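Local coordinates for protein TqaA (Penicillium aethiopicum, PDB 5DLK) that probably cyclises and releases a nonribosomal peptide, this chain being the terminal condensation-like domain of a fungal synthetase whose tethered substrate arrives on a phosphopantetheine arm, at residues T282-T285 / L286-A290; T345-D348 / L349-T353; H352-T355 / Q356-A360; S457-I460 / T461-T465. All coordinates share one frame; numbering follows the deposited sequence.

Contact 1: residues T282-T285 / L286-A290; sequences TMAT and LVKAA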
ATOM      1  N   THR A 282      -5.389 -20.604   1.738  1.00 18.73           N
ATOM      2  CA  THR A 282      -5.521 -19.312   2.392  1.00 19.93           C
ATOM      3  C   THR A 282      -6.727 -18.520   1.909  1.00 16.50           C
ATOM      4  O   THR A 282      -7.320 -18.816   0.868  1.00 17.83           O
ATOM      5  CB  THR A 282      -4.278 -18.432   2.171  1.00 24.44           C
ATOM      6  OG1 THR A 282      -4.196 -18.054   0.786  1.00 20.89           O
ATOM      7  CG2 THR A 282      -3.018 -19.172   2.593  1.00 23.56           C
ATOM      8  N   MET A 283      -7.084 -17.507   2.690  1.00 19.13           N
ATOM      9  CA  MET A 283      -8.190 -16.638   2.337  1.00 19.89           C
ATOM     10  C   MET A 283      -7.873 -15.881   1.044  1.00 16.69           C
ATOM     11  O   MET A 283      -8.746 -15.701   0.207  1.00 17.67           O
ATOM     12  CB  MET A 283      -8.493 -15.643   3.477  1.00 19.70           C
ATOM     13  CG  MET A 283      -9.816 -14.882   3.286  1.00 19.67           C
ATOM     14  SD  MET A 283     -11.265 -15.952   3.304  1.00 25.07           S
ATOM     15  CE  MET A 283     -11.267 -16.430   5.042  1.00 29.13           C
ATOM     16  N   ALA A 284      -6.630 -15.441   0.881  1.00 15.87           N
ATOM     17  CA  ALA A 284      -6.258 -14.732  -0.347  1.00 16.95           C
ATOM     18  C   ALA A 284      -6.497 -15.610  -1.582  1.00 16.51           C
ATOM     19  O   ALA A 284      -6.991 -15.137  -2.603  1.00 16.90           O
ATOM     20  CB  ALA A 284      -4.801 -14.284  -0.296  1.00 18.81           C
ATOM     21  N   THR A 285      -6.144 -16.886  -1.473  1.00 16.02           N
ATOM     22  CA  THR A 285      -6.376 -17.846  -2.554  1.00 15.86           C
ATOM     23  C   THR A 285      -7.848 -17.965  -2.898  1.00 15.40           C
ATOM     24  O   THR A 285      -8.239 -17.978  -4.068  1.00 14.67           O
ATOM     25  CB  THR A 285      -5.807 -19.230  -2.173  1.00 15.85           C
ATOM     26  OG1 THR A 285      -4.386 -19.119  -2.129  1.00 16.87           O
ATOM     27  CG2 THR A 285      -6.179 -20.307  -3.212  1.00 16.20           C
ATOM     28  N   LEU A 286      -8.672 -18.065  -1.865  1.00 15.72           N
ATOM     29  CA  LEU A 286     -10.108 -18.186  -2.061  1.00 16.72           C
ATOM     30  C   LEU A 286     -10.656 -16.971  -2.826  1.00 14.43           C
ATOM     31  O   LEU A 286     -11.414 -17.112  -3.781  1.00 15.99           O
ATOM     32  CB  LEU A 286     -10.803 -18.345  -0.701  1.00 20.18           C
ATOM     33  CG  LEU A 286     -12.311 -18.568  -0.732  1.00 23.61           C
ATOM     34  CD1 LEU A 286     -12.648 -19.799  -1.567  1.00 24.85           C
ATOM     35  CD2 LEU A 286     -12.801 -18.773   0.691  1.00 23.60           C
ATOM     36  N   VAL A 287     -10.227 -15.771  -2.438  1.00 13.25           N
ATOM     37  CA  VAL A 287     -10.685 -14.578  -3.119  1.00 13.95           C
ATOM     38  C   VAL A 287     -10.191 -14.517  -4.573  1.00 14.83           C
ATOM     39  O   VAL A 287     -10.938 -14.167  -5.495  1.00 14.74           O
ATOM     40  CB  VAL A 287     -10.208 -13.313  -2.383  1.00 18.99           C
ATOM     41  CG1 VAL A 287     -10.547 -12.083  -3.204  1.00 19.51           C
ATOM     42  CG2 VAL A 287     -10.832 -13.261  -0.976  1.00 19.12           C
ATOM     43  N   LYS A 288      -8.922 -14.841  -4.774  1.00 14.27           N
ATOM     44  CA  LYS A 288      -8.352 -14.756  -6.119  1.00 13.13           C
ATOM     45  C   LYS A 288      -8.888 -15.855  -7.038  1.00 14.04           C
ATOM     46  O   LYS A 288      -9.075 -15.619  -8.240  1.00 12.76           O
ATOM     47  CB  LYS A 288      -6.817 -14.783  -6.021  1.00 13.60           C
ATOM     48  CG  LYS A 288      -6.349 -13.442  -5.420  1.00 14.36           C
ATOM     49  CD  LYS A 288      -4.959 -13.527  -4.833  1.00 20.89           C
ATOM     50  CE  LYS A 288      -4.640 -12.207  -4.095  1.00 16.75           C
ATOM     51  NZ  LYS A 288      -3.254 -12.215  -3.506  1.00 19.52           N
ATOM     52  N   ALA A 289      -9.142 -17.047  -6.490  1.00 11.96           N
ATOM     53  CA  ALA A 289      -9.745 -18.117  -7.295  1.00 12.66           C
ATOM     54  C   ALA A 289     -11.145 -17.737  -7.722  1.00 13.90           C
ATOM     55  O   ALA A 289     -11.547 -18.004  -8.853  1.00 12.36           O
ATOM     56  CB  ALA A 289      -9.778 -19.428  -6.530  1.00 13.65           C
ATOM     57  N   ALA A 290     -11.901 -17.110  -6.817  1.00 12.77           N
ATOM     58  CA  ALA A 290     -13.252 -16.685  -7.157  1.00 13.91           C
ATOM     59  C   ALA A 290     -13.212 -15.655  -8.294  1.00 13.74           C
ATOM     60  O   ALA A 290     -14.020 -15.693  -9.233  1.00 15.80           O
ATOM     61  CB  ALA A 290     -13.968 -16.092  -5.910  1.00 14.41           C
TER

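Contact 2: residues T345-D348 / L349-T353; sequences TVMD and LLHHT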
ATOM      1  N   THR A 345     -12.479 -29.786  -9.819  1.00 17.55           N
ATOM      2  CA  THR A 345     -13.317 -29.335  -8.718  1.00 17.79           C
ATOM      3  C   THR A 345     -12.845 -27.981  -8.231  1.00 18.44           C
ATOM      4  O   THR A 345     -11.778 -27.504  -8.597  1.00 17.38           O
ATOM      5  CB  THR A 345     -13.271 -30.307  -7.540  1.00 18.40           C
ATOM      6  OG1 THR A 345     -11.948 -30.317  -6.995  1.00 17.37           O
ATOM      7  CG2 THR A 345     -13.635 -31.731  -7.999  1.00 22.20           C
ATOM      8  N   VAL A 346     -13.656 -27.361  -7.386  1.00 17.37           N
ATOM      9  CA  VAL A 346     -13.240 -26.156  -6.696  1.00 16.41           C
ATOM     10  C   VAL A 346     -11.896 -26.336  -5.992  1.00 15.68           C
ATOM     11  O   VAL A 346     -11.028 -25.468  -6.076  1.00 15.13           O
ATOM     12  CB  VAL A 346     -14.319 -25.737  -5.688  1.00 16.74           C
ATOM     13  CG1 VAL A 346     -13.780 -24.676  -4.728  1.00 15.90           C
ATOM     14  CG2 VAL A 346     -15.563 -25.255  -6.445  1.00 14.90           C
ATOM     15  N   MET A 347     -11.687 -27.472  -5.331  1.00 15.69           N
ATOM     16  CA  MET A 347     -10.413 -27.686  -4.649  1.00 15.57           C
ATOM     17  C   MET A 347      -9.210 -27.631  -5.606  1.00 14.98           C
ATOM     18  O   MET A 347      -8.157 -27.103  -5.251  1.00 16.07           O
ATOM     19  CB  MET A 347     -10.407 -29.034  -3.921  1.00 17.79           C
ATOM     20  CG  MET A 347      -9.342 -29.086  -2.841  1.00 26.02           C
ATOM     21  SD  MET A 347      -9.856 -28.010  -1.458  1.00 31.92           S
ATOM     22  CE  MET A 347     -11.074 -29.096  -0.705  1.00 40.67           C
ATOM     23  N   ASP A 348      -9.377 -28.206  -6.793  1.00 14.98           N
ATOM     24  CA  ASP A 348      -8.316 -28.221  -7.809  1.00 15.26           C
ATOM     25  C   ASP A 348      -7.978 -26.790  -8.207  1.00 14.59           C
ATOM     26  O   ASP A 348      -6.807 -26.442  -8.376  1.00 14.63           O
ATOM     27  CB  ASP A 348      -8.735 -29.023  -9.045  1.00 17.30           C
ATOM     28  CG  ASP A 348      -8.960 -30.510  -8.739  1.00 19.05           C
ATOM     29  OD1 ASP A 348      -8.141 -31.077  -8.001  1.00 22.65           O
ATOM     30  OD2 ASP A 348      -9.945 -31.093  -9.236  1.00 18.72           O
ATOM     31  N   LEU A 349      -9.011 -25.966  -8.374  1.00 13.06           N
ATOM     32  CA  LEU A 349      -8.794 -24.561  -8.720  1.00 12.78           C
ATOM     33  C   LEU A 349      -8.103 -23.836  -7.573  1.00 14.06           C
ATOM     34  O   LEU A 349      -7.192 -23.030  -7.795  1.00 14.46           O
ATOM     35  CB  LEU A 349     -10.131 -23.878  -9.082  1.00 13.57           C
ATOM     36  CG  LEU A 349     -10.047 -22.355  -9.197  1.00 14.45           C
ATOM     37  CD1 LEU A 349      -9.074 -21.973 -10.306  1.00 13.34           C
ATOM     38  CD2 LEU A 349     -11.440 -21.745  -9.446  1.00 13.94           C
ATOM     39  N   LEU A 350      -8.525 -24.108  -6.337  1.00 13.23           N
ATOM     40  CA  LEU A 350      -7.912 -23.426  -5.192  1.00 13.13           C
ATOM     41  C   LEU A 350      -6.411 -23.776  -5.095  1.00 13.42           C
ATOM     42  O   LEU A 350      -5.584 -22.898  -4.898  1.00 16.11           O
ATOM     43  CB  LEU A 350      -8.621 -23.797  -3.895  1.00 14.46           C
ATOM     44  CG  LEU A 350     -10.063 -23.267  -3.842  1.00 15.45           C
ATOM     45  CD1 LEU A 350     -10.798 -23.840  -2.622  1.00 17.21           C
ATOM     46  CD2 LEU A 350     -10.030 -21.751  -3.774  1.00 17.67           C
ATOM     47  N   HIS A 351      -6.077 -25.056  -5.248  1.00 14.47           N
ATOM     48  CA  HIS A 351      -4.668 -25.459  -5.155  1.00 14.33           C
ATOM     49  C   HIS A 351      -3.830 -24.811  -6.246  1.00 15.38           C
ATOM     50  O   HIS A 351      -2.719 -24.337  -5.979  1.00 17.01           O
ATOM     51  CB  HIS A 351      -4.521 -26.992  -5.209  1.00 18.52           C
ATOM     52  CG  HIS A 351      -4.791 -27.646  -3.891  1.00 23.46           C
ATOM     53  ND1 HIS A 351      -4.134 -27.280  -2.736  1.00 28.89           N
ATOM     54  CD2 HIS A 351      -5.667 -28.616  -3.536  1.00 29.19           C
ATOM     55  CE1 HIS A 351      -4.586 -28.004  -1.726  1.00 30.43           C
ATOM     56  NE2 HIS A 351      -5.517 -28.821  -2.185  1.00 33.73           N
ATOM     57  N   HIS A 352      -4.365 -24.789  -7.463  1.00 14.38           N
ATOM     58  CA  HIS A 352      -3.666 -24.173  -8.586  1.00 12.51           C
ATOM     59  C   HIS A 352      -3.473 -22.679  -8.349  1.00 13.02           C
ATOM     60  O   HIS A 352      -2.381 -22.145  -8.560  1.00 14.47           O
ATOM     61  CB  HIS A 352      -4.420 -24.417  -9.900  1.00 14.28           C
ATOM     62  CG  HIS A 352      -3.868 -23.656 -11.073  1.00 15.21           C
ATOM     63  ND1 HIS A 352      -2.624 -23.915 -11.614  1.00 16.86           N
ATOM     64  CD2 HIS A 352      -4.398 -22.650 -11.809  1.00 16.18           C
ATOM     65  CE1 HIS A 352      -2.407 -23.084 -12.625  1.00 18.86           C
ATOM     66  NE2 HIS A 352      -3.478 -22.321 -12.777  1.00 16.03           N
ATOM     67  N   THR A 353      -4.534 -22.002  -7.922  1.00 13.95           N
ATOM     68  CA  THR A 353      -4.463 -20.555  -7.717  1.00 14.35           C
ATOM     69  C   THR A 353      -3.402 -20.239  -6.667  1.00 14.58           C
ATOM     70  O   THR A 353      -2.638 -19.270  -6.795  1.00 14.36           O
ATOM     71  CB  THR A 353      -5.839 -19.983  -7.305  1.00 16.23           C
ATOM     72  OG1 THR A 353      -6.770 -20.236  -8.366  1.00 15.63           O
ATOM     73  CG2 THR A 353      -5.771 -18.480  -7.077  1.00 15.17           C
TER

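Contact 3: residues H352-T355 / Q356-A360; sequences HTQT and QYTRA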
ATOM      1  N   HIS A 352      -4.365 -24.789  -7.463  1.00 14.38           N
ATOM      2  CA  HIS A 352      -3.666 -24.173  -8.586  1.00 12.51           C
ATOM      3  C   HIS A 352      -3.473 -22.679  -8.349  1.00 13.02           C
ATOM      4  O   HIS A 352      -2.381 -22.145  -8.560  1.00 14.47           O
ATOM      5  CB  HIS A 352      -4.420 -24.417  -9.900  1.00 14.28           C
ATOM      6  CG  HIS A 352      -3.868 -23.656 -11.073  1.00 15.21           C
ATOM      7  ND1 HIS A 352      -2.624 -23.915 -11.614  1.00 16.86           N
ATOM      8  CD2 HIS A 352      -4.398 -22.650 -11.809  1.00 16.18           C
ATOM      9  CE1 HIS A 352      -2.407 -23.084 -12.625  1.00 18.86           C
ATOM     10  NE2 HIS A 352      -3.478 -22.321 -12.777  1.00 16.03           N
ATOM     11  N   THR A 353      -4.534 -22.002  -7.922  1.00 13.95           N
ATOM     12  CA  THR A 353      -4.463 -20.555  -7.717  1.00 14.35           C
ATOM     13  C   THR A 353      -3.402 -20.239  -6.667  1.00 14.58           C
ATOM     14  O   THR A 353      -2.638 -19.270  -6.795  1.00 14.36           O
ATOM     15  CB  THR A 353      -5.839 -19.983  -7.305  1.00 16.23           C
ATOM     16  OG1 THR A 353      -6.770 -20.236  -8.366  1.00 15.63           O
ATOM     17  CG2 THR A 353      -5.771 -18.480  -7.077  1.00 15.17           C
ATOM     18  N   GLN A 354      -3.326 -21.082  -5.642  1.00 14.26           N
ATOM     19  CA  GLN A 354      -2.381 -20.800  -4.582  1.00 14.37           C
ATOM     20  C   GLN A 354      -0.951 -20.977  -5.084  1.00 14.98           C
ATOM     21  O   GLN A 354      -0.098 -20.141  -4.834  1.00 15.64           O
ATOM     22  CB  GLN A 354      -2.637 -21.674  -3.354  1.00 16.09           C
ATOM     23  CG  GLN A 354      -1.800 -21.249  -2.129  1.00 18.94           C
ATOM     24  CD  GLN A 354      -2.503 -21.604  -0.831  1.00 25.38           C
ATOM     25  OE1 GLN A 354      -3.597 -21.107  -0.550  1.00 21.17           O
ATOM     26  NE2 GLN A 354      -1.893 -22.495  -0.048  1.00 27.39           N
ATOM     27  N   THR A 355      -0.690 -22.044  -5.829  1.00 15.19           N
ATOM     28  CA  THR A 355       0.670 -22.194  -6.330  1.00 17.12           C
ATOM     29  C   THR A 355       0.999 -21.157  -7.413  1.00 16.38           C
ATOM     30  O   THR A 355       2.156 -20.798  -7.577  1.00 19.01           O
ATOM     31  CB  THR A 355       0.925 -23.638  -6.822  1.00 21.39           C
ATOM     32  OG1 THR A 355      -0.042 -24.001  -7.785  1.00 26.96           O
ATOM     33  CG2 THR A 355       0.787 -24.607  -5.663  1.00 22.95           C
ATOM     34  N   GLN A 356       0.005 -20.625  -8.124  1.00 15.37           N
ATOM     35  CA  GLN A 356       0.294 -19.563  -9.091  1.00 15.64           C
ATOM     36  C   GLN A 356       0.761 -18.282  -8.406  1.00 19.56           C
ATOM     37  O   GLN A 356       1.358 -17.416  -9.046  1.00 18.30           O
ATOM     38  CB  GLN A 356      -0.923 -19.286  -9.983  1.00 14.67           C
ATOM     39  CG  GLN A 356      -1.179 -20.430 -10.983  1.00 14.39           C
ATOM     40  CD  GLN A 356      -0.003 -20.604 -11.955  1.00 15.90           C
ATOM     41  OE1 GLN A 356       0.874 -21.448 -11.746  1.00 16.61           O
ATOM     42  NE2 GLN A 356       0.007 -19.813 -13.023  1.00 14.00           N
ATOM     43  N   TYR A 357       0.493 -18.175  -7.103  1.00 16.21           N
ATOM     44  CA  TYR A 357       1.091 -17.130  -6.263  1.00 16.33           C
ATOM     45  C   TYR A 357       2.436 -17.582  -5.666  1.00 16.35           C
ATOM     46  O   TYR A 357       3.416 -16.843  -5.717  1.00 17.21           O
ATOM     47  CB  TYR A 357       0.108 -16.749  -5.147  1.00 16.77           C
ATOM     48  CG  TYR A 357       0.737 -16.059  -3.959  1.00 19.31           C
ATOM     49  CD1 TYR A 357       1.361 -14.819  -4.097  1.00 23.76           C
ATOM     50  CD2 TYR A 357       0.669 -16.626  -2.696  1.00 23.88           C
ATOM     51  CE1 TYR A 357       1.919 -14.167  -3.002  1.00 24.52           C
ATOM     52  CE2 TYR A 357       1.231 -15.989  -1.602  1.00 25.54           C
ATOM     53  CZ  TYR A 357       1.855 -14.770  -1.760  1.00 28.75           C
ATOM     54  OH  TYR A 357       2.405 -14.139  -0.663  1.00 33.24           O
ATOM     55  N   THR A 358       2.479 -18.785  -5.099  1.00 15.98           N
ATOM     56  CA  THR A 358       3.669 -19.175  -4.331  1.00 20.28           C
ATOM     57  C   THR A 358       4.866 -19.419  -5.234  1.00 19.05           C
ATOM     58  O   THR A 358       6.017 -19.222  -4.800  1.00 18.06           O
ATOM     59  CB  THR A 358       3.409 -20.416  -3.440  1.00 19.22           C
ATOM     60  OG1 THR A 358       3.066 -21.550  -4.232  1.00 23.07           O
ATOM     61  CG2 THR A 358       2.285 -20.133  -2.445  1.00 23.05           C
ATOM     62  N   ARG A 359       4.612 -19.799  -6.487  1.00 16.39           N
ATOM     63  CA  ARG A 359       5.707 -19.947  -7.478  1.00 19.03           C
ATOM     64  C   ARG A 359       6.530 -18.655  -7.626  1.00 18.26           C
ATOM     65  O   ARG A 359       7.737 -18.676  -7.939  1.00 16.29           O
ATOM     66  CB  ARG A 359       5.140 -20.319  -8.854  1.00 17.79           C
ATOM     67  CG  ARG A 359       4.692 -21.757  -9.042  1.00 21.60           C
ATOM     68  CD  ARG A 359       4.003 -21.919 -10.411  1.00 21.79           C
ATOM     69  NE  ARG A 359       4.963 -21.716 -11.506  1.00 16.59           N
ATOM     70  CZ  ARG A 359       4.646 -21.469 -12.778  1.00 16.33           C
ATOM     71  NH1 ARG A 359       3.375 -21.383 -13.161  1.00 13.79           N
ATOM     72  NH2 ARG A 359       5.629 -21.313 -13.683  1.00 14.44           N
ATOM     73  N   ALA A 360       5.864 -17.522  -7.434  1.00 16.27           N
ATOM     74  CA  ALA A 360       6.480 -16.242  -7.748  1.00 16.47           C
ATOM     75  C   ALA A 360       7.124 -15.539  -6.542  1.00 18.89           C
ATOM     76  O   ALA A 360       7.635 -14.440  -6.685  1.00 18.24           O
ATOM     77  CB  ALA A 360       5.445 -15.310  -8.390  1.00 19.22           C
TER
HETATM   78  O   HOH W   1       0.816 -23.751 -10.631  1.00 33.89           O

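Contact 4: residues S457-I460 / T461-T465; sequences SAII and TKFST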
ATOM      1  N   SER A 457     -18.494 -12.065  -4.151  1.00 16.44           N
ATOM      2  CA  SER A 457     -18.794 -12.593  -2.826  0.70 18.56           C
ATOM      3  C   SER A 457     -19.612 -13.893  -2.904  1.00 18.65           C
ATOM      4  O   SER A 457     -19.377 -14.801  -2.108  1.00 17.16           O
ATOM      5  CB  SER A 457     -19.511 -11.535  -1.971  0.70 19.58           C
ATOM      6  OG  SER A 457     -20.773 -11.212  -2.511  0.70 18.74           O
ATOM      7  N   ALA A 458     -20.530 -13.998  -3.865  1.00 16.79           N
ATOM      8  CA  ALA A 458     -21.338 -15.207  -4.025  1.00 17.40           C
ATOM      9  C   ALA A 458     -20.479 -16.420  -4.376  1.00 17.88           C
ATOM     10  O   ALA A 458     -20.703 -17.526  -3.876  1.00 16.96           O
ATOM     11  CB  ALA A 458     -22.413 -15.000  -5.104  1.00 18.76           C
ATOM     12  N   ILE A 459     -19.517 -16.207  -5.265  1.00 14.83           N
ATOM     13  CA  ILE A 459     -18.590 -17.283  -5.646  1.00 13.04           C
ATOM     14  C   ILE A 459     -17.734 -17.708  -4.469  1.00 14.78           C
ATOM     15  O   ILE A 459     -17.558 -18.912  -4.238  1.00 15.99           O
ATOM     16  CB  ILE A 459     -17.686 -16.852  -6.829  1.00 15.71           C
ATOM     17  CG1 ILE A 459     -18.543 -16.573  -8.067  1.00 18.91           C
ATOM     18  CG2 ILE A 459     -16.647 -17.973  -7.152  1.00 14.11           C
ATOM     19  CD1 ILE A 459     -17.866 -15.627  -9.045  1.00 20.11           C
ATOM     20  N   ILE A 460     -17.212 -16.745  -3.710  1.00 12.75           N
ATOM     21  CA  ILE A 460     -16.406 -17.077  -2.529  1.00 14.58           C
ATOM     22  C   ILE A 460     -17.208 -17.978  -1.578  1.00 16.59           C
ATOM     23  O   ILE A 460     -16.723 -19.008  -1.101  1.00 16.06           O
ATOM     24  CB  ILE A 460     -15.960 -15.810  -1.782  1.00 15.34           C
ATOM     25  CG1 ILE A 460     -14.927 -15.024  -2.622  1.00 14.30           C
ATOM     26  CG2 ILE A 460     -15.347 -16.178  -0.435  1.00 15.19           C
ATOM     27  CD1 ILE A 460     -14.600 -13.611  -2.057  1.00 17.36           C
ATOM     28  N   THR A 461     -18.433 -17.554  -1.271  1.00 17.63           N
ATOM     29  CA  THR A 461     -19.265 -18.366  -0.375  1.00 16.80           C
ATOM     30  C   THR A 461     -19.589 -19.746  -0.970  1.00 18.46           C
ATOM     31  O   THR A 461     -19.596 -20.747  -0.263  1.00 19.81           O
ATOM     32  CB  THR A 461     -20.565 -17.639  -0.028  1.00 20.67           C
ATOM     33  OG1 THR A 461     -20.236 -16.450   0.694  1.00 17.82           O
ATOM     34  CG2 THR A 461     -21.448 -18.528   0.830  1.00 19.90           C
ATOM     35  N   LYS A 462     -19.832 -19.804  -2.273  1.00 17.30           N
ATOM     36  CA  LYS A 462     -20.119 -21.094  -2.899  1.00 17.55           C
ATOM     37  C   LYS A 462     -18.903 -22.030  -2.820  1.00 19.95           C
ATOM     38  O   LYS A 462     -19.035 -23.217  -2.512  1.00 18.22           O
ATOM     39  CB  LYS A 462     -20.557 -20.887  -4.345  1.00 21.96           C
ATOM     40  CG  LYS A 462     -21.095 -22.144  -5.018  1.00 34.33           C
ATOM     41  CD  LYS A 462     -22.092 -21.796  -6.123  1.00 40.84           C
ATOM     42  CE  LYS A 462     -23.238 -20.944  -5.584  1.00 40.19           C
ATOM     43  NZ  LYS A 462     -24.272 -20.670  -6.626  1.00 39.43           N
ATOM     44  N   PHE A 463     -17.722 -21.487  -3.094  1.00 16.52           N
ATOM     45  CA  PHE A 463     -16.485 -22.269  -3.000  1.00 18.63           C
ATOM     46  C   PHE A 463     -16.296 -22.844  -1.595  1.00 20.05           C
ATOM     47  O   PHE A 463     -15.924 -24.010  -1.427  1.00 21.37           O
ATOM     48  CB  PHE A 463     -15.277 -21.406  -3.360  1.00 17.70           C
ATOM     49  CG  PHE A 463     -15.059 -21.199  -4.853  1.00 16.20           C
ATOM     50  CD1 PHE A 463     -15.938 -21.690  -5.791  1.00 16.64           C
ATOM     51  CD2 PHE A 463     -13.934 -20.497  -5.290  1.00 18.56           C
ATOM     52  CE1 PHE A 463     -15.728 -21.475  -7.161  1.00 16.79           C
ATOM     53  CE2 PHE A 463     -13.697 -20.292  -6.647  1.00 18.14           C
ATOM     54  CZ  PHE A 463     -14.575 -20.780  -7.582  1.00 15.45           C
ATOM     55  N   SER A 464     -16.563 -22.006  -0.600  1.00 18.98           N
ATOM     56  CA  SER A 464     -16.405 -22.337   0.808  1.00 21.09           C
ATOM     57  C   SER A 464     -17.391 -23.427   1.237  1.00 22.82           C
ATOM     58  O   SER A 464     -17.040 -24.377   1.953  1.00 23.37           O
ATOM     59  CB  SER A 464     -16.619 -21.063   1.649  1.00 25.56           C
ATOM     60  OG  SER A 464     -16.725 -21.356   3.029  1.00 33.68           O
ATOM     61  N   THR A 465     -18.627 -23.262   0.792  1.00 20.42           N
ATOM     62  CA  THR A 465     -19.725 -24.163   1.138  1.00 22.51           C
ATOM     63  C   THR A 465     -19.535 -25.576   0.554  1.00 29.74           C
ATOM     64  O   THR A 465     -19.821 -26.573   1.231  1.00 26.17           O
ATOM     65  CB  THR A 465     -21.065 -23.559   0.676  1.00 24.52           C
ATOM     66  OG1 THR A 465     -21.218 -22.264   1.284  1.00 25.21           O
ATOM     67  CG2 THR A 465     -22.251 -24.431   1.083  1.00 27.52           C
TER

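Contact 1: residues T282-T285 / L286-A290
Lys288 runs back along the first turn of helix 283-299 to reach Ala284. Its CB, CG and CD all pass Ala284 O, with CG closest at 3.3 Å; CE keeps beside the same oxygen at 4.0 Å, and NZ ends 4.1 Å from Ala284 CB. With CG anti to the carbonyl carbon (chi1 -71°) and the chain extended beyond it, the side chain heads for the start of the helix. The buried ammonium is held by a hydrogen bond to His308. On another face of the turn Met283, bent at chi2 and chi3, lays SD across Leu286, 4.1 Å from its CD2. Val287 CG2 lies 3.4 Å from Met283 O. The backbone bonds run regularly from Leu286 N to Thr282 O (3.1 Å) through to Ala289 N and Thr285 O (2.7 Å). Thr285 turns its hydroxyl toward Gln354, whose OE1 also accepts from Thr282 N, so one amide oxygen of helix 346-358 ties down this helix start. The arrangement is that of a helix N-terminus with Thr282 at the N-cap, here placed at the phosphopantetheine site: Thr282 belongs to it, and Lys288 and Ala284 lie close to its Tyr357 and Asn392.

Contact 2: residues T345-D348 / L349-T353
Val346 and Leu350 lie side by side one turn apart at the start of helix 346-358, with Val346 CG1 3.7 Å from Leu350 CD1. Leu350 CG, anti to its carbonyl carbon (chi1 -67°), is sent back beside Val346 and rests 3.3 Å from Val346 O, which accepts Leu350 N at 2.9 Å. An alanine at Leu350 would remove the branch that meets Val346 and is likely to open a gap toward Leu286 and Ala289 of helix 283-299. Met347 crosses His351: its CG comes within 3.8 Å of His351 CD2, and SD stands obliquely to the ring.

At the helix start two backbone N-H groups, of Thr345 and Asp348, are met by side chains. Thr345 N gives a straight bond (178°) to Asp348 OD2 at 2.9 Å, reaching the anti side of the carboxylate 25° out of its plane. In return Asp348 N makes a weak bond to Thr345 OG1 at 3.3 Å. The carbonyls of Thr345, Met347 and Asp348 accept Leu349 N, His351 N and His352 N. Leu349 O takes two donors of Thr353: OG1, at 2.9 Å, and the backbone N reach it from opposite faces of its plane. His352 NE2 is satisfied by Thr336 N. The exchange between Thr345 and Asp348 is a capping box, the classic N-terminal signal of a helix, and the apolar face beside it packs against helices 283-299 and 446-465.

Contact 3: residues H352-T355 / Q356-A360
The backbone stays helical from Gln356 N to His352 O (2.9 Å) and from Arg359 N to Thr355 O, but Tyr357 N makes only weak bonds, shared between the carbonyls of Thr353 and Gln354, as the helix nears its end. Gln356 lays its CG over one face of the His352 ring in a CH-pi contact, 3.6 Å from the ring centroid and offset toward the rim. Its amide lies nearly parallel to the imidazole, the planes 10° apart, with CD 3.5 Å from His352 CE1; the bend at chi2 (-63°) carries the amide out past the CE1 rim. NE2 bonds Arg334 O, while OE1 accepts Arg359 NH1 at 2.9 Å on a lone pair, in the plane of both groups. A water donates to OE1 as well, 2.6 Å away, and also bonds Thr355 OG1 at 3.0 Å. Thr358 sets OG1 3.2 Å from Thr355 CA. Gln354 bonds Thr285 OG1 through OE1 and Gly280 O through NE2. With both ends engaged, the Gln356 amide is held beyond the imidazole rim, and the arginine is likely to polarise its carbonyl; the polar network joins residues either side in sequence of Tyr357, a phosphopantetheine-binding residue.

Contact 4: residues S457-I460 / T461-T465
Ile459 and Phe463, one turn apart on helix 446-465, make the main apolar contact. Ile459 CG2 sits over one face of the phenyl ring as a CH-pi contact, 3.6 Å from the Phe463 centroid, 17° off the ring normal, and a little toward the rim, where CZ is 3.5 Å away. The two side chains run in the same direction. The ring is brought there by chi1 -79°, which carries Phe463 CG back past Ile459 O. Phe463 also touches Leu286 and Leu293 of helix 283-299 and Val346 and Leu349 of helix 346-358. An alanine in place of Phe463 would take away the ring under Ile459 CG2 and would probably leave a gap where the three helices meet.

The hydrogen bonds are mainly those of the backbone. Thr461 N bonds Ser457 O at 3.0 Å and Phe463 N bonds Ile459 O at 2.8 Å. Thr465 adds a second donor to Thr461 O: its OG1, 2.7 Å away, comes from above the carbonyl plane, while Thr465 N approaches from the opposite face.

Two polar side chains bond other parts of the chain: Lys462 NZ binds Thr475 O and Ser464 OG meets Thr276 N. The chemistry is therefore split, with a hydrocarbon face turned to the other helices and hydroxyl and ammonium groups tying the helix to the loop before helix 283-299 and to the chain end.

In the fold
All four contacts are short helical stretches on one side of the chain, and three helices carry them. Contact 1 is the most buried; contacts 2, 3 and 4 each combine buried and more exposed residues. Contacts 2 and 3 share helix 346-358 and overlap at His352 and Thr353. Contact 4 is joined to contacts 1 and 2 by apolar packing alone, as where Ala290 CB meets Ile459 CG2 at 3.5 Å. Ala289 of contact 1 packs on Leu350 and Thr353 of contact 2, whereas contact 3 adds hydrogen bonds from Gln354 to that packing on Thr353. Chemistry thus changes across these three helices: hydrocarbon toward residues 457-465, polar toward the phosphopantetheine site, which takes Thr282 and Tyr357.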